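Local coordinates for extracellular solute-binding protein, family 5 (Chelativorans sp., PDB 6WM6) that binds EDTA and other aminopolycarboxylates in the periplasm as the solute-binding component of an ABC transporter, at residues L294-Q299 and I535-I540. Numbering follows the deposited sequence.
Sequences LGIDFQ and IYKEAI
Asp-297 and Tyr-536 form an antiparallel hydrogen-bonded pair, and Asp-297 N gives a bond of 2.9 Å to Tyr-536 O. Tyr-536 N returns one to Asp-297 O, and Glu-538 N adds a third to Gly-295 O, with an N-H...O angle of 171°. On one face Ile-296 CG2 meets Ile-535 CG2 at 3.7 Å. Ile-296 CG1 rests on Lys-537 CE at 3.5 Å, and Phe-298 CB touches Ile-535 CG1. Helices 263-268 and 282-290 pack against the Ile-296, Phe-298 and Ile-535 side chains. On the other face Tyr-536 has CG between its backbone N and carbonyl carbon (chi1 60°), which lays the ring against strand 296-299. Gln-299 NE2 donates to Tyr-536 OH at 2.9 Å, nearly straight, and the hydroxyl lies in the amide plane, itself 88° from the ring. Gln-299 NE2 also bonds Leu-543 O, and Gln-299 OE1 accepts from Asp-545 N. A phenylalanine in place of Tyr-536 would probably leave Gln-299 NE2 without its hydroxyl acceptor. Water 2 donates to Ile-296 O and Glu-538 OE1. Glu-538 OE1 lies 4.4 Å from Asp-297 OD2, two like charges close together. A type I turn from Lys-537 to Ile-540 starts on the last strand residue. The pairing joins the short strand after helix 282-290 to the end of long strand 524-537, within a mixed beta sheet of this periplasmic binding protein fold.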
loop_
_atom_site.group_PDB
_atom_site.type_symbol
_atom_site.label_atom_id
_atom_site.label_comp_id
_atom_site.label_asym_id
_atom_site.label_seq_id
_atom_site.Cartn_x
_atom_site.Cartn_y
_atom_site.Cartn_z
ATOM N N LEU A 294 5.350 1.799 -31.426
ATOM C CA LEU A 294 5.725 0.426 -31.159
ATOM C C LEU A 294 4.618 -0.352 -30.447
ATOM O O LEU A 294 4.860 -1.447 -29.936
ATOM C CB LEU A 294 7.000 0.385 -30.307
ATOM C CG LEU A 294 8.257 0.971 -30.957
ATOM C CD1 LEU A 294 9.400 1.007 -29.952
ATOM C CD2 LEU A 294 8.650 0.161 -32.190
ATOM N N GLY A 295 3.413 0.206 -30.386
ATOM C CA GLY A 295 2.310 -0.476 -29.748
ATOM C C GLY A 295 2.312 -0.354 -28.246
ATOM O O GLY A 295 1.722 -1.209 -27.576
ATOM N N ILE A 296 2.954 0.671 -27.702
ATOM C CA ILE A 296 3.030 0.894 -26.258
ATOM C C ILE A 296 2.014 1.949 -25.863
ATOM O O ILE A 296 1.879 2.979 -26.540
ATOM C CB ILE A 296 4.451 1.309 -25.845
ATOM C CG1 ILE A 296 5.400 0.100 -26.034
ATOM C CG2 ILE A 296 4.472 1.846 -24.418
ATOM C CD1 ILE A 296 6.862 0.430 -25.960
ATOM N N ASP A 297 1.284 1.680 -24.783
ATOM C CA ASP A 297 0.336 2.629 -24.209
ATOM C C ASP A 297 0.609 2.699 -22.718
ATOM O O ASP A 297 1.423 1.955 -22.169
ATOM C CB ASP A 297 -1.120 2.211 -24.470
ATOM C CG ASP A 297 -2.081 3.411 -24.489
ATOM O OD1 ASP A 297 -1.669 4.559 -24.155
ATOM O OD2 ASP A 297 -3.258 3.190 -24.845
ATOM N N PHE A 298 -0.083 3.621 -22.040
ATOM C CA PHE A 298 0.124 3.755 -20.605
ATOM C C PHE A 298 -1.131 4.270 -19.916
ATOM O O PHE A 298 -1.981 4.914 -20.533
ATOM C CB PHE A 298 1.348 4.637 -20.283
ATOM C CG PHE A 298 1.225 6.066 -20.693
ATOM C CD1 PHE A 298 1.504 6.457 -21.989
ATOM C CD2 PHE A 298 0.850 7.029 -19.774
ATOM C CE1 PHE A 298 1.402 7.783 -22.376
ATOM C CE2 PHE A 298 0.744 8.362 -20.151
ATOM C CZ PHE A 298 1.021 8.734 -21.452
ATOM N N GLN A 299 -1.225 3.949 -18.637
ATOM C CA GLN A 299 -2.291 4.399 -17.740
ATOM C C GLN A 299 -1.611 4.947 -16.493
ATOM O O GLN A 299 -0.635 4.367 -15.998
ATOM C CB GLN A 299 -3.201 3.255 -17.346
ATOM C CG GLN A 299 -3.963 2.609 -18.492
ATOM C CD GLN A 299 -4.619 1.317 -18.092
ATOM O OE1 GLN A 299 -5.112 1.167 -16.978
ATOM N NE2 GLN A 299 -4.637 0.333 -19.002
ATOM N N ILE A 535 2.730 0.824 -17.968
ATOM C CA ILE A 535 3.200 1.074 -19.328
ATOM C C ILE A 535 3.369 -0.291 -19.976
ATOM O O ILE A 535 4.041 -1.170 -19.407
ATOM C CB ILE A 535 4.518 1.862 -19.325
ATOM C CG1 ILE A 535 4.414 3.113 -18.440
ATOM C CG2 ILE A 535 4.895 2.277 -20.770
ATOM C CD1 ILE A 535 5.735 3.853 -18.226
ATOM N N TYR A 536 2.751 -0.493 -21.139
ATOM C CA TYR A 536 2.550 -1.865 -21.599
ATOM C C TYR A 536 2.284 -1.928 -23.090
ATOM O O TYR A 536 1.928 -0.941 -23.722
ATOM C CB TYR A 536 1.370 -2.522 -20.845
ATOM C CG TYR A 536 0.069 -1.767 -21.048
ATOM C CD1 TYR A 536 -0.202 -0.618 -20.309
ATOM C CD2 TYR A 536 -0.877 -2.172 -21.980
ATOM C CE1 TYR A 536 -1.371 0.105 -20.517
ATOM C CE2 TYR A 536 -2.041 -1.469 -22.185
ATOM C CZ TYR A 536 -2.282 -0.330 -21.444
ATOM O OH TYR A 536 -3.426 0.417 -21.628
ATOM N N LYS A 537 2.410 -3.134 -23.637
ATOM C CA LYS A 537 2.029 -3.392 -25.015
ATOM C C LYS A 537 0.514 -3.541 -25.113
ATOM O O LYS A 537 -0.081 -4.388 -24.432
ATOM C CB LYS A 537 2.748 -4.657 -25.487
ATOM C CG LYS A 537 4.252 -4.464 -25.643
ATOM C CD LYS A 537 4.587 -3.544 -26.819
ATOM C CE LYS A 537 6.081 -3.234 -26.936
ATOM N NZ LYS A 537 6.842 -4.375 -27.503
ATOM N N GLU A 538 -0.101 -2.735 -25.986
ATOM C CA GLU A 538 -1.552 -2.633 -26.064
ATOM C C GLU A 538 -2.223 -3.872 -26.622
ATOM O O GLU A 538 -3.441 -4.008 -26.509
ATOM C CB GLU A 538 -1.939 -1.392 -26.868
ATOM C CG GLU A 538 -1.609 -1.492 -28.332
ATOM C CD GLU A 538 -1.663 -0.146 -29.046
ATOM O OE1 GLU A 538 -2.078 0.847 -28.408
ATOM O OE2 GLU A 538 -1.281 -0.087 -30.228
ATOM N N ALA A 539 -1.464 -4.832 -27.156
ATOM C CA ALA A 539 -2.045 -6.126 -27.466
ATOM C C ALA A 539 -2.628 -6.827 -26.255
ATOM O O ALA A 539 -3.448 -7.734 -26.412
ATOM C CB ALA A 539 -0.985 -7.041 -28.097
ATOM N N ILE A 540 -2.189 -6.478 -25.055
ATOM C CA ILE A 540 -2.684 -7.132 -23.845
ATOM C C ILE A 540 -4.007 -6.504 -23.425
ATOM O O ILE A 540 -4.066 -5.299 -23.154
ATOM C CB ILE A 540 -1.660 -7.045 -22.709
ATOM C CG1 ILE A 540 -0.306 -7.607 -23.134
ATOM C CG2 ILE A 540 -2.184 -7.828 -21.505
ATOM C CD1 ILE A 540 0.807 -7.176 -22.193
HETATM O O HOH W 1 1.103 -4.129 -28.636
HETATM O O HOH W 2 -0.452 3.213 -28.215
#